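Actibind (Aspergillus niger, PDB 3D3Z) cleaves RNA as a secreted fungal ribonuclease of the T2 family, probably without strict base specificity but with a preference for adenylic acid. Local coordinates at residues 97-100 with 101-105. Sequence-based numbering, arbitrary orientation.
Sequences DYEG and ADEDE. With D3Z (1-(5-deoxy-beta-L-xylofuranosyl)pyrimidine-2,4(1H,3H)-dione), chain E.
Part of the pocket that holds the pyrimidinedione ligand is built on a type I beta turn, Asp97 to Gly100, and the residues that follow brace it through Asp104 and Glu103. The bond from Asp97 N to Asp104 OD1, 2.9 Å and nearly straight at 170°, reaches the carboxylate on its anti side but 32° out of its plane. The turn is closed by Gly100 N to Asp97 O, 3.0 Å, and reinforced by an Asx turn in which Glu99 N meets the anti lone pair of Asp97 OD1 at 3.1 Å. The Asp97 carboxylate, swung opposite its own N (chi1 -172°), sets CG against Glu103 CB, 3.5 Å, while Asp97 OD2 lies 2.5 Å from O2 of the ligand. Tyr98 N donates to ligand O4 at 3.0 Å, and ligand C5 meets the edge of the Tyr98 ring near CD2. Glu103 N bonds Gly100 O from above the carbonyl plane, 3.0 Å; bent at chi2, its side chain folds back beside Glu99, where Glu99 OE2 and Glu103 OE1, 4.4 Å apart, probably disfavour each other as like charges. The turn lies in the loop between helix 85-94 and helix 104-116, the latter carrying the predicted active-site residues Glu111 and His115, while Tyr98 leans on Asp37 and Pro40 in the loop between strands 29-35 and 49-56.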
ATOM      1  N   ASP A  97      11.374   1.483  -7.806  1.00 17.81           N
ATOM      2  CA  ASP A  97      11.553   2.880  -8.037  1.00 18.79           C
ATOM      3  C   ASP A  97      11.618   3.117  -9.590  1.00 20.05           C
ATOM      4  O   ASP A  97      12.415   2.490 -10.324  1.00 19.73           O
ATOM      5  CB  ASP A  97      12.758   3.406  -7.245  1.00 19.01           C
ATOM      6  CG  ASP A  97      12.877   4.883  -7.287  1.00 19.57           C
ATOM      7  OD1 ASP A  97      13.099   5.435  -8.371  1.00 22.56           O
ATOM      8  OD2 ASP A  97      12.745   5.508  -6.230  1.00 22.28           O
ATOM      9  N   TYR A  98      10.730   3.987 -10.084  1.00 21.67           N
ATOM     10  CA  TYR A  98      10.633   4.273 -11.541  1.00 22.17           C
ATOM     11  C   TYR A  98      11.979   4.623 -12.174  1.00 22.90           C
ATOM     12  O   TYR A  98      12.225   4.320 -13.347  1.00 23.36           O
ATOM     13  CB  TYR A  98       9.592   5.393 -11.835  1.00 23.44           C
ATOM     14  CG  TYR A  98      10.029   6.743 -11.328  1.00 24.06           C
ATOM     15  CD1 TYR A  98      10.978   7.508 -12.022  1.00 25.05           C
ATOM     16  CD2 TYR A  98       9.517   7.248 -10.149  1.00 24.11           C
ATOM     17  CE1 TYR A  98      11.412   8.759 -11.531  1.00 24.70           C
ATOM     18  CE2 TYR A  98       9.948   8.487  -9.647  1.00 26.13           C
ATOM     19  CZ  TYR A  98      10.887   9.237 -10.345  1.00 25.53           C
ATOM     20  OH  TYR A  98      11.317  10.444  -9.800  1.00 27.79           O
ATOM     21  N   GLU A  99      12.838   5.282 -11.407  1.00 23.45           N
ATOM     22  CA  GLU A  99      14.115   5.742 -11.918  1.00 24.45           C
ATOM     23  C   GLU A  99      15.096   4.598 -12.207  1.00 25.02           C
ATOM     24  O   GLU A  99      15.978   4.703 -13.082  1.00 25.19           O
ATOM     25  CB  GLU A  99      14.702   6.752 -10.977  1.00 24.80           C
ATOM     26  CG  GLU A  99      15.776   7.505 -11.616  1.00 27.71           C
ATOM     27  CD  GLU A  99      16.391   8.550 -10.722  1.00 26.61           C
ATOM     28  OE1 GLU A  99      15.836   8.870  -9.635  1.00 29.72           O
ATOM     29  OE2 GLU A  99      17.464   9.030 -11.143  1.00 34.63           O
ATOM     30  N   GLY A 100      14.928   3.486 -11.513  1.00 24.70           N
ATOM     31  CA  GLY A 100      15.726   2.308 -11.813  1.00 24.78           C
ATOM     32  C   GLY A 100      15.970   1.502 -10.559  1.00 25.27           C
ATOM     33  O   GLY A 100      15.688   1.979  -9.435  1.00 24.03           O
ATOM     34  N   ALA A 101      16.464   0.285 -10.782  1.00 24.78           N
ATOM     35  CA  ALA A 101      16.701  -0.705  -9.720  1.00 25.28           C
ATOM     36  C   ALA A 101      17.628  -0.150  -8.653  1.00 24.74           C
ATOM     37  O   ALA A 101      17.470  -0.456  -7.496  1.00 24.08           O
ATOM     38  CB  ALA A 101      17.273  -2.004 -10.279  1.00 24.79           C
ATOM     39  N   ASP A 102      18.598   0.674  -9.058  1.00 25.23           N
ATOM     40  CA  ASP A 102      19.565   1.233  -8.099  1.00 24.64           C
ATOM     41  C   ASP A 102      18.988   2.231  -7.096  1.00 23.37           C
ATOM     42  O   ASP A 102      19.614   2.516  -6.071  1.00 23.21           O
ATOM     43  CB  ASP A 102      20.768   1.835  -8.844  1.00 25.74           C
ATOM     44  CG  ASP A 102      21.604   0.783  -9.593  1.00 30.24           C
ATOM     45  OD1 ASP A 102      21.376  -0.455  -9.454  1.00 33.14           O
ATOM     46  OD2 ASP A 102      22.521   1.220 -10.330  1.00 35.40           O
ATOM     47  N   GLU A 103      17.784   2.756  -7.383  1.00 21.48           N
ATOM     48  CA  GLU A 103      17.075   3.641  -6.470  1.00 20.83           C
ATOM     49  C   GLU A 103      16.030   2.883  -5.617  1.00 19.30           C
ATOM     50  O   GLU A 103      15.457   3.469  -4.719  1.00 17.36           O
ATOM     51  CB  GLU A 103      16.406   4.772  -7.282  1.00 21.77           C
ATOM     52  CG  GLU A 103      17.349   5.805  -7.895  1.00 25.16           C
ATOM     53  CD  GLU A 103      18.207   5.255  -9.041  1.00 32.20           C
ATOM     54  OE1 GLU A 103      17.680   4.761 -10.075  1.00 34.31           O
ATOM     55  OE2 GLU A 103      19.448   5.284  -8.898  1.00 37.91           O
ATOM     56  N   ASP A 104      15.795   1.604  -5.902  1.00 18.29           N
ATOM     57  CA  ASP A 104      14.874   0.797  -5.062  1.00 17.55           C
ATOM     58  C   ASP A 104      15.169   0.951  -3.556  1.00 17.22           C
ATOM     59  O   ASP A 104      14.259   1.213  -2.776  1.00 17.69           O
ATOM     60  CB  ASP A 104      14.892  -0.691  -5.386  1.00 17.62           C
ATOM     61  CG  ASP A 104      14.332  -1.004  -6.733  1.00 16.93           C
ATOM     62  OD1 ASP A 104      13.757  -0.066  -7.373  1.00 13.93           O
ATOM     63  OD2 ASP A 104      14.476  -2.186  -7.177  1.00 19.97           O
ATOM     64  N   GLU A 105      16.438   0.815  -3.164  1.00 16.72           N
ATOM     65  CA  GLU A 105      16.850   0.835  -1.776  1.00 16.56           C
ATOM     66  C   GLU A 105      16.394   2.095  -1.074  1.00 16.67           C
ATOM     67  O   GLU A 105      15.761   2.021   0.008  1.00 16.35           O
ATOM     68  CB  GLU A 105      18.374   0.697  -1.676  1.00 15.71           C
ATOM     69  CG  GLU A 105      18.967   0.847  -0.264  1.00 17.92           C
ATOM     70  CD  GLU A 105      18.357  -0.071   0.818  1.00 17.03           C
ATOM     71  OE1 GLU A 105      17.999  -1.227   0.534  1.00 15.61           O
ATOM     72  OE2 GLU A 105      18.227   0.376   1.994  1.00 20.46           O
TER
HETATM   73  N1  D3Z E 252       8.681   7.704  -6.255  0.50 41.40           N
HETATM   74  C2  D3Z E 252       9.762   6.803  -6.247  0.50 40.68           C
HETATM   75  N3  D3Z E 252       9.663   5.655  -6.911  0.50 40.48           N
HETATM   76  C4  D3Z E 252       8.559   5.320  -7.580  0.50 40.63           C
HETATM   77  C5  D3Z E 252       7.503   6.192  -7.589  0.50 41.14           C
HETATM   78  C6  D3Z E 252       7.573   7.403  -6.914  0.50 41.09           C
HETATM   79  O2  D3Z E 252      10.820   7.058  -5.634  0.50 40.41           O
HETATM   80  O4  D3Z E 252       8.455   4.250  -8.215  0.50 40.47           O
HETATM   81  C1' D3Z E 252       8.753   8.950  -5.534  0.50 41.89           C
HETATM   82  C2' D3Z E 252       9.768   8.727  -4.433  0.50 44.08           C
HETATM   83  O2' D3Z E 252      10.948   9.512  -4.688  0.50 45.72           O
HETATM   84  C3' D3Z E 252       9.050   9.045  -3.133  0.50 43.14           C
HETATM   85  C4' D3Z E 252       7.643   9.479  -3.501  0.50 44.13           C
HETATM   86  O3' D3Z E 252       8.979   7.894  -2.307  0.50 43.55           O
HETATM   87  O4' D3Z E 252       7.488   9.244  -4.915  0.50 44.33           O
HETATM   88  C5' D3Z E 252       6.633   8.704  -2.663  0.50 43.85           C